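Local atomic coordinates of sugar ABC transporter, sugar-binding protein (Streptococcus pneumoniae, PDB entry 2HEU), a protein that probably binds a sugar, most likely raffinose or a related oligosaccharide, outside the cell membrane and hands it to an ABC transporter for uptake. Residues Phe152-Leu155 against Val156-Ile159; Lys219-Asp222 against Ile223-Ile226; Ser229-Lys232 against Asn233-Gly236; Leu375-Asn378 against Tyr379-Gly383. One frame throughout, in Å; residues are numbered along the deposited sequence. Where two conformers were deposited one is given.

Contact 1 of 4, residues Phe152-Leu155 against Val156-Ile159; sequences FEQL and VKDI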
ATOM      1  N   PHE A 152      19.463  -1.908  12.862  1.00  9.35           N
ATOM      2  CA  PHE A 152      19.318  -2.363  11.445  1.00  9.57           C
ATOM      3  C   PHE A 152      20.681  -2.292  10.735  1.00  8.90           C
ATOM      4  O   PHE A 152      21.065  -3.216  10.044  1.00  9.34           O
ATOM      5  CB  PHE A 152      18.232  -1.508  10.817  1.00  9.35           C
ATOM      6  CG  PHE A 152      17.674  -2.064   9.483  1.00  9.12           C
ATOM      7  CD1 PHE A 152      17.985  -3.277   8.936  1.00  9.18           C
ATOM      8  CD2 PHE A 152      16.764  -1.233   8.832  1.00  9.83           C
ATOM      9  CE1 PHE A 152      17.367  -3.686   7.749  1.00  9.69           C
ATOM     10  CE2 PHE A 152      16.164  -1.648   7.659  1.00 10.46           C
ATOM     11  CZ  PHE A 152      16.467  -2.885   7.123  1.00 10.33           C
ATOM     12  N   GLU A 153      21.414  -1.189  10.961  1.00  8.89           N
ATOM     13  CA  GLU A 153      22.745  -1.062  10.425  1.00  9.11           C
ATOM     14  C   GLU A 153      23.590  -2.265  10.910  1.00  9.26           C
ATOM     15  O   GLU A 153      24.287  -2.904  10.115  1.00  9.78           O
ATOM     16  CB  GLU A 153      23.430   0.238  10.968  1.00 10.38           C
ATOM     17  CG  GLU A 153      22.878   1.480  10.463  1.00  9.78           C
ATOM     18  CD  GLU A 153      23.411   2.730  11.166  1.00 10.15           C
ATOM     19  OE1 GLU A 153      24.010   2.581  12.271  1.00 12.13           O
ATOM     20  OE2 GLU A 153      23.228   3.839  10.632  1.00 11.31           O
ATOM     21  N   GLN A 154      23.519  -2.574  12.209  1.00  9.42           N
ATOM     22  CA  GLN A 154      24.374  -3.634  12.738  1.00 11.11           C
ATOM     23  C   GLN A 154      23.991  -4.981  12.190  1.00  9.86           C
ATOM     24  O   GLN A 154      24.842  -5.823  11.952  1.00 11.06           O
ATOM     25  CB  GLN A 154      24.364  -3.623  14.264  1.00 11.12           C
ATOM     26  CG  GLN A 154      25.409  -4.536  14.847  1.00 12.45           C
ATOM     27  CD  GLN A 154      26.820  -4.070  14.466  1.00 14.16           C
ATOM     28  OE1 GLN A 154      27.597  -4.865  13.816  1.00 16.80           O
ATOM     29  NE2 GLN A 154      27.159  -2.830  14.739  1.00 13.43           N
ATOM     30  N   LEU A 155      22.699  -5.250  11.997  1.00 10.22           N
ATOM     31  CA  LEU A 155      22.211  -6.494  11.433  1.00 10.44           C
ATOM     32  C   LEU A 155      22.800  -6.716  10.061  1.00  9.92           C
ATOM     33  O   LEU A 155      23.262  -7.799   9.737  1.00 10.19           O
ATOM     34  CB  LEU A 155      20.669  -6.426  11.402  1.00 10.49           C
ATOM     35  CG  LEU A 155      20.006  -7.632  10.665  1.00 10.13           C
ATOM     36  CD1 LEU A 155      20.324  -8.946  11.334  1.00 14.23           C
ATOM     37  CD2 LEU A 155      18.560  -7.338  10.546  1.00 12.54           C
ATOM     38  N   VAL A 156      22.751  -5.683   9.205  1.00  9.04           N
ATOM     39  CA  VAL A 156      23.267  -5.790   7.849  1.00  9.30           C
ATOM     40  C   VAL A 156      24.760  -6.104   7.921  1.00  9.44           C
ATOM     41  O   VAL A 156      25.238  -6.995   7.212  1.00  9.84           O
ATOM     42  CB  VAL A 156      22.956  -4.511   7.071  1.00  8.53           C
ATOM     43  CG1 VAL A 156      23.589  -4.496   5.716  1.00  9.45           C
ATOM     44  CG2 VAL A 156      21.442  -4.384   6.938  1.00  9.11           C
ATOM     45  N   LYS A 157      25.515  -5.378   8.757  1.00  9.82           N
ATOM     46  CA  LYS A 157      26.942  -5.638   8.861  1.00 10.34           C
ATOM     47  C   LYS A 157      27.173  -7.010   9.365  1.00 10.90           C
ATOM     48  O   LYS A 157      28.109  -7.706   8.907  1.00 11.91           O
ATOM     49  CB  LYS A 157      27.577  -4.603   9.811  1.00 10.71           C
ATOM     50  CG  LYS A 157      27.547  -3.213   9.262  1.00 11.49           C
ATOM     51  CD  LYS A 157      28.007  -2.160  10.298  1.00 13.43           C
ATOM     52  CE  LYS A 157      27.760  -0.746   9.807  1.00 15.50           C
ATOM     53  NZ  LYS A 157      28.089   0.216  10.930  1.00 15.93           N
ATOM     54  N   ASP A 158      26.426  -7.513  10.322  1.00 11.17           N
ATOM     55  CA  ASP A 158      26.595  -8.836  10.883  1.00 12.18           C
ATOM     56  C   ASP A 158      26.334  -9.910   9.854  1.00 11.86           C
ATOM     57  O   ASP A 158      27.059 -10.921   9.819  1.00 12.83           O
ATOM     58  CB  ASP A 158      25.667  -9.076  12.091  1.00 12.68           C
ATOM     59  CG  ASP A 158      26.091  -8.271  13.312  1.00 14.98           C
ATOM     60  OD1 ASP A 158      27.186  -7.628  13.334  1.00 16.78           O
ATOM     61  OD2 ASP A 158      25.301  -8.282  14.275  1.00 16.10           O
ATOM     62  N   ILE A 159      25.335  -9.733   9.000  1.00 10.81           N
ATOM     63  CA  ILE A 159      25.083 -10.714   7.919  1.00 10.59           C
ATOM     64  C   ILE A 159      26.236 -10.764   6.967  1.00 11.08           C
ATOM     65  O   ILE A 159      26.722 -11.844   6.552  1.00 12.30           O
ATOM     66  CB  ILE A 159      23.750 -10.390   7.249  1.00 10.37           C
ATOM     67  CG1 ILE A 159      22.585 -10.639   8.203  1.00 11.24           C
ATOM     68  CG2 ILE A 159      23.608 -11.218   5.957  1.00 11.06           C
ATOM     69  CD1 ILE A 159      21.264 -10.034   7.715  1.00 10.69           C
TER
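Phe152, Glu153, Gln154 and Leu155 each offer a carbonyl to the N-H of the residue four places on, which makes Phe152-Leu155 and Val156-Ile159 consecutive turns of the alpha helix 149-161. The first of these bonds runs from Val156 N to Phe152 O over 3.1 Å, and the tightest from Asp158 N to Gln154 O over 2.8 Å. Side chains sort by face, as in an amphipathic helix: Phe152, Leu155, Val156 and Ile159 look into the protein, while Gln154 and Lys157 meet solvent. Phe152 carries its CG anti to the backbone N (chi1 -165°), and ring atom CD1 meets Val156 CG2 obliquely at 4.1 Å. The short branched valine puts a methyl beside the ring. One turn along, a methyl of each partner does the touching, Leu155 CD1 lying 3.9 Å from Ile159 CD1. The isoleucine gets there because its CG1 sits beside its own backbone N and bends back over the preceding turn, 3.3 Å from Leu155 O. On the polar face the extended Lys157 chain runs back along the helix, with CG 3.4 Å from Glu153 O. Its NZ stops 4.9 Å from Glu153 OE1, too far for contact, though the opposite charges probably attract; the glutamate's salt bridge is with Lys219. The buried face is covered by several parts of the fold: Ile223 lies on Phe152, Phe167 on Val156, and Met253 of strand 253-257 reaches both Leu155 and Ile159.

Contact 2 of 4, residues Lys219-Asp222 against Ile223-Ile226; sequences KVMD and ILRI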
ATOM      1  N   LYS A 219      21.065   8.524   6.603  1.00  8.43           N
ATOM      2  CA  LYS A 219      21.464   7.426   7.464  1.00  8.12           C
ATOM      3  C   LYS A 219      20.632   6.177   7.156  1.00  7.99           C
ATOM      4  O   LYS A 219      21.173   5.065   6.986  1.00  8.99           O
ATOM      5  CB  LYS A 219      21.315   7.813   8.922  1.00  8.64           C
ATOM      6  CG  LYS A 219      21.591   6.736   9.926  1.00  9.44           C
ATOM      7  CD  LYS A 219      21.317   7.199  11.338  1.00 10.94           C
ATOM      8  CE  LYS A 219      21.413   6.166  12.423  1.00 11.58           C
ATOM      9  NZ  LYS A 219      22.759   5.655  12.606  1.00 11.48           N
ATOM     10  N   VAL A 220      19.333   6.321   7.069  1.00  8.09           N
ATOM     11  CA  VAL A 220      18.454   5.158   6.801  1.00  7.96           C
ATOM     12  C   VAL A 220      18.725   4.610   5.387  1.00  7.64           C
ATOM     13  O   VAL A 220      18.841   3.393   5.172  1.00  7.75           O
ATOM     14  CB  VAL A 220      17.008   5.494   7.052  1.00  8.39           C
ATOM     15  CG1 VAL A 220      16.121   4.281   6.732  1.00  9.56           C
ATOM     16  CG2 VAL A 220      16.784   5.924   8.491  1.00  9.71           C
ATOM     17  N   MET A 221      18.832   5.493   4.385  1.00  7.58           N
ATOM     18  CA  MET A 221      19.168   5.054   3.036  1.00  7.26           C
ATOM     19  C   MET A 221      20.512   4.363   2.990  1.00  7.48           C
ATOM     20  O   MET A 221      20.695   3.395   2.206  1.00  8.11           O
ATOM     21  CB  MET A 221      19.142   6.227   2.054  1.00  7.55           C
ATOM     22  CG  MET A 221      17.768   6.746   1.715  1.00  7.97           C
ATOM     23  SD  MET A 221      16.612   5.519   1.082  1.00  8.46           S
ATOM     24  CE  MET A 221      17.587   4.773  -0.239  1.00 10.13           C
ATOM     25  N   ASP A 222      21.481   4.814   3.798  1.00  7.69           N
ATOM     26  CA  ASP A 222      22.795   4.244   3.786  1.00  7.90           C
ATOM     27  C   ASP A 222      22.865   2.836   4.298  1.00  8.05           C
ATOM     28  O   ASP A 222      23.835   2.131   4.039  1.00  8.42           O
ATOM     29  CB  ASP A 222      23.815   5.148   4.529  1.00  8.25           C
ATOM     30  CG  ASP A 222      24.315   6.273   3.697  1.00  9.28           C
ATOM     31  OD1 ASP A 222      24.181   6.260   2.460  1.00 10.50           O
ATOM     32  OD2 ASP A 222      24.935   7.213   4.277  1.00 10.62           O
ATOM     33  N   ILE A 223      21.822   2.357   4.996  1.00  8.08           N
ATOM     34  CA  ILE A 223      21.774   0.931   5.354  1.00  8.32           C
ATOM     35  C   ILE A 223      21.858   0.066   4.110  1.00  8.05           C
ATOM     36  O   ILE A 223      22.442  -1.004   4.100  1.00  8.85           O
ATOM     37  CB  ILE A 223      20.504   0.653   6.191  1.00  8.21           C
ATOM     38  CG1 ILE A 223      20.564   1.416   7.512  1.00  9.35           C
ATOM     39  CG2 ILE A 223      20.302  -0.837   6.430  1.00  9.12           C
ATOM     40  CD1 ILE A 223      19.272   1.435   8.329  1.00  9.82           C
ATOM     41  N   LEU A 224      21.225   0.552   3.019  1.00  7.61           N
ATOM     42  CA  LEU A 224      21.225  -0.155   1.730  1.00  8.04           C
ATOM     43  C   LEU A 224      22.488  -0.036   0.947  1.00  8.33           C
ATOM     44  O   LEU A 224      22.628  -0.636  -0.129  1.00  9.06           O
ATOM     45  CB  LEU A 224      20.020   0.295   0.885  1.00  8.26           C
ATOM     46  CG  LEU A 224      18.661   0.193   1.531  1.00  8.20           C
ATOM     47  CD1 LEU A 224      17.595   0.616   0.510  1.00  9.11           C
ATOM     48  CD2 LEU A 224      18.383  -1.201   2.108  1.00 10.37           C
ATOM     49  N   ARG A 225      23.449   0.757   1.452  1.00  8.19           N
ATOM     50  CA  ARG A 225      24.733   1.063   0.813  0.50  8.84           C
ATOM     51  C   ARG A 225      25.895   0.435   1.563  1.00  8.49           C
ATOM     52  O   ARG A 225      27.042   0.602   1.157  1.00  9.99           O
ATOM     53  CB  ARG A 225      24.927   2.589   0.672  0.50  8.42           C
ATOM     54  CG  ARG A 225      23.826   3.260  -0.133  0.50  9.70           C
ATOM     55  CD  ARG A 225      24.348   4.421  -1.004  0.50 10.59           C
ATOM     56  NE  ARG A 225      25.179   4.068  -2.159  0.50 10.57           N
ATOM     57  CZ  ARG A 225      26.504   4.103  -2.276  0.50 10.14           C
ATOM     58  NH1 ARG A 225      27.237   4.639  -1.321  0.50  9.58           N
ATOM     59  NH2 ARG A 225      27.062   3.689  -3.390  0.50 12.78           N
ATOM     60  N   ILE A 226      25.640  -0.270   2.676  1.00  8.70           N
ATOM     61  CA  ILE A 226      26.734  -0.934   3.415  1.00  8.57           C
ATOM     62  C   ILE A 226      27.477  -1.836   2.410  1.00  8.70           C
ATOM     63  O   ILE A 226      26.863  -2.541   1.601  1.00  9.00           O
ATOM     64  CB  ILE A 226      26.173  -1.644   4.621  1.00  9.13           C
ATOM     65  CG1 ILE A 226      25.699  -0.590   5.651  1.00  9.58           C
ATOM     66  CG2 ILE A 226      27.120  -2.674   5.199  1.00 10.49           C
ATOM     67  CD1 ILE A 226      24.844  -1.166   6.795  1.00  9.82           C
TER
HETATM   68  O   HOH W   1      26.645   5.992   1.074  1.00 18.60           O
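Lys219 O, the first acceptor here, receives Ile223 N at 3.4 Å, a weak bond of the i to i+4 kind. The long lysine side chain leaves in another direction, its extended chain turned only at the final torsion to bring NZ to Asp150 and Glu153 of the neighbouring helix. Val220 O takes the same Ile223 N at 3.2 Å, from well above its carbonyl plane, and so begins a run of i to i+3 bonds, the pattern of a 3-10 turn; Tyr180 OH is a further partner of this oxygen. The branched Ile223 side chain lies close over the carbonyl, CG1 3.5 Å from Val220 O. Met221 continues the series by accepting Leu224 N, and its flexible thioether, curled the same way at all three torsions, brings CE to 4.2 Å from Leu224 CD1. Asp222 O receives Arg225 N at 3.0 Å. Its carboxylate is turned against the arginine, the carboxylate and guanidinium planes 62° apart, and does not pair with it directly. Instead one water donates to Asp222 OD1 at 2.8 Å and accepts from Arg225 NH1, lying in plane at the guanidinium edge. Arg225 was modelled in two conformers, and this bridge belongs to the one described. A single water thus stands between the opposite charges, whose attraction is therefore probably indirect, and each group also bonds helix 370-382 directly, Asp222 OD1 with Tyr379 OH and Arg225 NE with Val380 O.

Contact 3 of 4, residues Ser229-Lys232 against Asn233-Gly236; sequences SKQK and NWEG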
ATOM      1  N   SER A 229      26.216  -5.393   1.049  1.00  9.21           N
ATOM      2  CA  SER A 229      24.841  -5.545   1.485  1.00  9.01           C
ATOM      3  C   SER A 229      23.873  -6.076   0.429  1.00  8.55           C
ATOM      4  O   SER A 229      22.786  -6.521   0.823  1.00  9.35           O
ATOM      5  CB  SER A 229      24.327  -4.268   2.028  1.00  9.76           C
ATOM      6  OG  SER A 229      24.312  -3.214   1.085  1.00  9.68           O
ATOM      7  N   LYS A 230      24.235  -6.019  -0.859  1.00  8.59           N
ATOM      8  CA  LYS A 230      23.326  -6.365  -1.934  1.00  8.93           C
ATOM      9  C   LYS A 230      23.863  -7.484  -2.783  1.00  8.61           C
ATOM     10  O   LYS A 230      25.054  -7.825  -2.732  1.00  9.39           O
ATOM     11  CB  LYS A 230      23.029  -5.141  -2.799  1.00  8.92           C
ATOM     12  CG  LYS A 230      22.368  -4.011  -1.990  1.00  8.96           C
ATOM     13  CD  LYS A 230      22.225  -2.733  -2.748  1.00  9.57           C
ATOM     14  CE  LYS A 230      23.558  -2.036  -3.102  1.00 10.91           C
ATOM     15  NZ  LYS A 230      24.393  -1.843  -1.869  1.00 11.54           N
ATOM     16  N   GLN A 231      22.990  -8.117  -3.525  1.00  8.81           N
ATOM     17  CA  GLN A 231      23.374  -9.261  -4.336  1.00  8.79           C
ATOM     18  C   GLN A 231      24.186  -8.856  -5.559  1.00  9.09           C
ATOM     19  O   GLN A 231      24.165  -7.734  -6.050  1.00  9.62           O
ATOM     20  CB  GLN A 231      22.126 -10.074  -4.749  1.00  9.00           C
ATOM     21  CG  GLN A 231      21.323  -9.563  -5.936  1.00  9.67           C
ATOM     22  CD  GLN A 231      20.401  -8.371  -5.689  1.00  8.68           C
ATOM     23  OE1 GLN A 231      20.465  -7.668  -4.657  1.00  8.51           O
ATOM     24  NE2 GLN A 231      19.496  -8.111  -6.650  1.00  9.15           N
ATOM     25  N   LYS A 232      24.920  -9.830  -6.083  1.00 10.89           N
ATOM     26  CA  LYS A 232      25.650  -9.625  -7.282  1.00 11.81           C
ATOM     27  C   LYS A 232      24.741  -9.234  -8.420  1.00  9.70           C
ATOM     28  O   LYS A 232      23.671  -9.752  -8.592  1.00  9.93           O
ATOM     29  CB  LYS A 232      26.360 -10.980  -7.674  1.00 15.90           C
ATOM     30  CG  LYS A 232      26.986 -11.138  -8.947  1.00 17.96           C
ATOM     31  CD  LYS A 232      27.762 -12.468  -9.071  1.00 22.17           C
ATOM     32  CE  LYS A 232      27.001 -13.654  -9.469  1.00 21.78           C
ATOM     33  NZ  LYS A 232      27.996 -14.754  -9.769  1.00 30.42           N
ATOM     34  N   ASN A 233      25.196  -8.261  -9.208  1.00  9.88           N
ATOM     35  CA  ASN A 233      24.437  -7.766 -10.353  1.00  9.39           C
ATOM     36  C   ASN A 233      23.091  -7.187  -9.969  1.00  8.37           C
ATOM     37  O   ASN A 233      22.160  -7.142 -10.777  1.00  9.96           O
ATOM     38  CB  ASN A 233      24.344  -8.781 -11.476  1.00 10.45           C
ATOM     39  CG  ASN A 233      25.706  -9.198 -11.979  1.00 10.87           C
ATOM     40  OD1 ASN A 233      25.854 -10.429 -12.297  1.00 14.21           O
ATOM     41  ND2 ASN A 233      26.603  -8.319 -12.110  1.00 13.49           N
ATOM     42  N   TRP A 234      23.006  -6.596  -8.756  1.00  8.62           N
ATOM     43  CA  TRP A 234      21.778  -5.972  -8.337  1.00  8.73           C
ATOM     44  C   TRP A 234      21.439  -4.739  -9.189  1.00  7.94           C
ATOM     45  O   TRP A 234      20.260  -4.390  -9.288  1.00  8.42           O
ATOM     46  CB  TRP A 234      21.857  -5.560  -6.855  1.00  8.64           C
ATOM     47  CG  TRP A 234      22.752  -4.363  -6.627  1.00  8.40           C
ATOM     48  CD1 TRP A 234      24.109  -4.370  -6.427  1.00  9.44           C
ATOM     49  CD2 TRP A 234      22.360  -3.009  -6.613  1.00  8.27           C
ATOM     50  NE1 TRP A 234      24.554  -3.064  -6.305  1.00 10.22           N
ATOM     51  CE2 TRP A 234      23.496  -2.221  -6.417  1.00 10.29           C
ATOM     52  CE3 TRP A 234      21.121  -2.395  -6.731  1.00  9.36           C
ATOM     53  CZ2 TRP A 234      23.452  -0.811  -6.336  1.00 12.43           C
ATOM     54  CZ3 TRP A 234      21.041  -1.015  -6.673  1.00 11.58           C
ATOM     55  CH2 TRP A 234      22.206  -0.284  -6.466  1.00 12.32           C
ATOM     56  N   GLU A 235      22.423  -4.093  -9.788  1.00  8.36           N
ATOM     57  CA  GLU A 235      22.194  -2.816 -10.438  1.00  8.58           C
ATOM     58  C   GLU A 235      21.174  -2.936 -11.517  1.00 10.37           C
ATOM     59  O   GLU A 235      20.399  -2.010 -11.740  1.00 14.06           O
ATOM     60  CB  GLU A 235      23.513  -2.227 -10.966  1.00  9.62           C
ATOM     61  CG  GLU A 235      24.586  -1.945  -9.961  1.00 10.20           C
ATOM     62  CD  GLU A 235      25.541  -3.095  -9.607  1.00 11.07           C
ATOM     63  OE1 GLU A 235      25.248  -4.262  -9.878  1.00 11.41           O
ATOM     64  OE2 GLU A 235      26.647  -2.756  -9.044  1.00 13.44           O
ATOM     65  N   GLY A 236      21.173  -4.070 -12.222  1.00 11.69           N
ATOM     66  CA  GLY A 236      20.273  -4.357 -13.332  1.00 13.57           C
ATOM     67  C   GLY A 236      19.129  -5.333 -12.972  1.00 12.66           C
ATOM     68  O   GLY A 236      18.377  -5.750 -13.863  1.00 13.57           O
TER
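Gln231 to Trp234 form a type II beta turn, closed by a weak bond of 3.2 Å from Trp234 N to Gln231 O, with Asn233 in the third place at positive phi (60°), a conformation asparagine tolerates better than most residues. Lys230 and Trp234 carry the side-chain contact. The lysine chain bends at chi3 and chi4 and passes over the indole, laying its methylene CE over one face as a CH-pi contact, 3.6 Å from the centroid of the five-membered ring. The ammonium lies further off, NZ 5.0 Å from that centroid, which makes an off-centre cation-pi pair; its hydrogen bond goes to Leu224 O, with a weaker one to Ser229 OG. The CG of Glu235 covers the opposite face near the rim. At the ring edge Gln231 O lies in plane, 3.4 Å from Trp234 CD1. The Gln231 amide folds back over the start of the tryptophan side chain, with OE1 3.3 Å from Trp234 CB, and OE1 is bonded to Ile169 N. In the loop after helix 212-222 and before helix 239-247 in sequence, the turn packs this indole against Val380 and Leu381 of helix 370-382, and the Trp234 backbone is hydrogen-bonded to Gly171.

Contact 4 of 4, residues Leu375-Asn378 against Tyr379-Gly383; sequences LTMN and YVLTG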
ATOM      1  N   LEU A 375      14.961   9.041  -7.679  1.00  8.15           N
ATOM      2  CA  LEU A 375      16.012   9.653  -6.869  1.00  8.08           C
ATOM      3  C   LEU A 375      16.428   8.721  -5.735  1.00  8.06           C
ATOM      4  O   LEU A 375      17.600   8.719  -5.317  1.00  8.56           O
ATOM      5  CB  LEU A 375      15.606  11.023  -6.370  1.00  8.58           C
ATOM      6  CG  LEU A 375      14.473  11.147  -5.344  1.00  8.58           C
ATOM      7  CD1 LEU A 375      14.947  10.947  -3.905  1.00  9.50           C
ATOM      8  CD2 LEU A 375      13.725  12.474  -5.478  1.00  9.68           C
ATOM      9  N   THR A 376      15.509   7.903  -5.237  1.00  7.47           N
ATOM     10  CA  THR A 376      15.797   6.979  -4.179  1.00  7.67           C
ATOM     11  C   THR A 376      16.775   5.909  -4.653  1.00  7.83           C
ATOM     12  O   THR A 376      17.834   5.661  -4.045  1.00  8.05           O
ATOM     13  CB  THR A 376      14.510   6.324  -3.663  1.00  7.61           C
ATOM     14  OG1 THR A 376      13.647   7.360  -3.116  1.00  8.21           O
ATOM     15  CG2 THR A 376      14.795   5.287  -2.585  1.00  8.54           C
ATOM     16  N   MET A 377      16.438   5.258  -5.783  1.00  8.25           N
ATOM     17  CA  MET A 377      17.292   4.175  -6.283  1.00  8.67           C
ATOM     18  C   MET A 377      18.613   4.763  -6.776  1.00  8.13           C
ATOM     19  O   MET A 377      19.666   4.117  -6.637  1.00  8.67           O
ATOM     20  CB  MET A 377      16.577   3.409  -7.376  1.00  8.69           C
ATOM     21  CG  MET A 377      17.321   2.130  -7.804  1.00  9.49           C
ATOM     22  SD  MET A 377      17.572   0.933  -6.489  1.00  9.34           S
ATOM     23  CE  MET A 377      15.942   0.219  -6.379  1.00  9.62           C
ATOM     24  N   ASN A 378      18.591   5.949  -7.371  1.00  8.37           N
ATOM     25  CA  ASN A 378      19.863   6.535  -7.865  1.00  8.72           C
ATOM     26  C   ASN A 378      20.781   6.817  -6.719  1.00  8.23           C
ATOM     27  O   ASN A 378      22.003   6.733  -6.894  1.00  9.48           O
ATOM     28  CB  ASN A 378      19.591   7.822  -8.650  1.00  9.77           C
ATOM     29  CG  ASN A 378      19.074   7.586 -10.029  1.00 12.05           C
ATOM     30  OD1 ASN A 378      18.904   6.445 -10.444  1.00 16.57           O
ATOM     31  ND2 ASN A 378      18.679   8.618 -10.761  1.00 13.82           N
ATOM     32  N   TYR A 379      20.280   7.139  -5.537  1.00  8.04           N
ATOM     33  CA  TYR A 379      21.144   7.275  -4.372  1.00  7.98           C
ATOM     34  C   TYR A 379      21.748   5.939  -3.978  1.00  8.06           C
ATOM     35  O   TYR A 379      22.939   5.839  -3.667  1.00  8.56           O
ATOM     36  CB  TYR A 379      20.402   7.927  -3.179  1.00  8.46           C
ATOM     37  CG  TYR A 379      21.329   8.089  -1.999  1.00  8.05           C
ATOM     38  CD1 TYR A 379      22.307   9.075  -2.021  1.00  8.60           C
ATOM     39  CD2 TYR A 379      21.293   7.248  -0.932  1.00  8.35           C
ATOM     40  CE1 TYR A 379      23.248   9.183  -1.017  1.00  8.82           C
ATOM     41  CE2 TYR A 379      22.198   7.332   0.118  1.00  8.91           C
ATOM     42  CZ  TYR A 379      23.209   8.315   0.052  1.00  8.70           C
ATOM     43  OH  TYR A 379      24.157   8.419   1.012  1.00  9.51           O
ATOM     44  N   VAL A 380      20.951   4.877  -3.955  1.00  8.29           N
ATOM     45  CA  VAL A 380      21.525   3.542  -3.661  1.00  8.41           C
ATOM     46  C   VAL A 380      22.641   3.240  -4.675  1.00  8.70           C
ATOM     47  O   VAL A 380      23.685   2.726  -4.277  1.00  9.98           O
ATOM     48  CB  VAL A 380      20.449   2.490  -3.599  1.00  8.60           C
ATOM     49  CG1 VAL A 380      21.077   1.103  -3.293  1.00 10.39           C
ATOM     50  CG2 VAL A 380      19.397   2.832  -2.560  1.00  9.56           C
ATOM     51  N   LEU A 381      22.397   3.539  -5.945  0.70  8.79           N
ATOM     52  CA  LEU A 381      23.366   3.277  -7.009  0.70 10.19           C
ATOM     53  C   LEU A 381      24.661   4.118  -6.755  0.70 10.26           C
ATOM     54  O   LEU A 381      25.783   3.630  -6.848  0.70 12.30           O
ATOM     55  CB  LEU A 381      22.719   3.578  -8.353  0.70 11.13           C
ATOM     56  CG  LEU A 381      21.700   2.462  -8.830  0.70 11.90           C
ATOM     57  CD1 LEU A 381      20.746   2.979  -9.917  0.70 12.83           C
ATOM     58  CD2 LEU A 381      22.405   1.186  -9.360  0.70 14.15           C
ATOM     59  N   THR A 382      24.543   5.370  -6.468  1.00 10.94           N
ATOM     60  CA  THR A 382      25.684   6.351  -6.567  1.00 11.92           C
ATOM     61  C   THR A 382      26.235   6.861  -5.261  1.00 13.05           C
ATOM     62  O   THR A 382      27.376   7.283  -5.222  1.00 14.11           O
ATOM     63  CB  THR A 382      25.298   7.574  -7.376  1.00 13.45           C
ATOM     64  OG1 THR A 382      24.366   8.400  -6.632  1.00 12.39           O
ATOM     65  CG2 THR A 382      24.776   7.268  -8.765  1.00 15.07           C
ATOM     66  N   GLY A 383      25.397   6.915  -4.221  1.00 11.59           N
ATOM     67  CA  GLY A 383      25.805   7.515  -3.004  1.00 11.33           C
ATOM     68  C   GLY A 383      25.956   9.046  -3.053  1.00 10.24           C
ATOM     69  O   GLY A 383      26.574   9.605  -2.129  1.00 10.95           O
TER
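The last turns of helix 370-382, in which Asn378 meets Thr382, form an alpha-helical C-terminus that gives way at a glycine: Gly383 leaves the helix with a positive phi of 71°, a conformation easy for a residue without a CB. Its N-H still reaches back to Tyr379 O, at 2.7 Å. Earlier in the helix Tyr379 N is shared, bonding Leu375 O at 3.1 Å and, weakly, Thr376 O. Val380 N and Leu381 N follow with near-straight bonds to Thr376 O and Met377 O. Met377 is bent at chi2 and chi3, which suits a pliant side chain between two others: its SD lies 4.4 Å from Val380 CB, while its CG touches Leu381 CD1 at 4.1 Å in the conformer described, one of two for this leucine. Tyr379 sends its ring outward from the turn (chi1 -179°), where it packs on Ile218, Met221 and Met388, with Asp222 the partner of its OH. Thr376 likewise satisfies its hydroxyl outside these two segments, through Phe372 O and Asn181 ND2. At the end of the helix Thr382 grips one carbonyl twice. Its hydroxyl, placed between the backbone N and the carbonyl carbon, also meets Asp384 N, and Thr382 OG1 and Thr382 N each lie 2.9 Å from Asn378 O, on opposite faces of the carbonyl plane.

Overall arrangement
From the N terminus the four contacts come in series, none nested in or crossing another, and each closes no more than a local turn. Contact 1 lies within helix 149-161; contact 2 runs from the end of helix 212-222 into the following loop; contact 3 closes a beta turn further along that loop; contact 4 ends helix 370-382 much later. In space contact 2 lies between contacts 1 and 4, its centre about 11 Å and 10 Å from theirs, and it touches all three others. Contacts 1 and 4 stay about 11 Å apart at their nearest atoms. Together they join helices 149-161, 212-222 and 370-382 and the 223-236 loop on one side of the chain's centre.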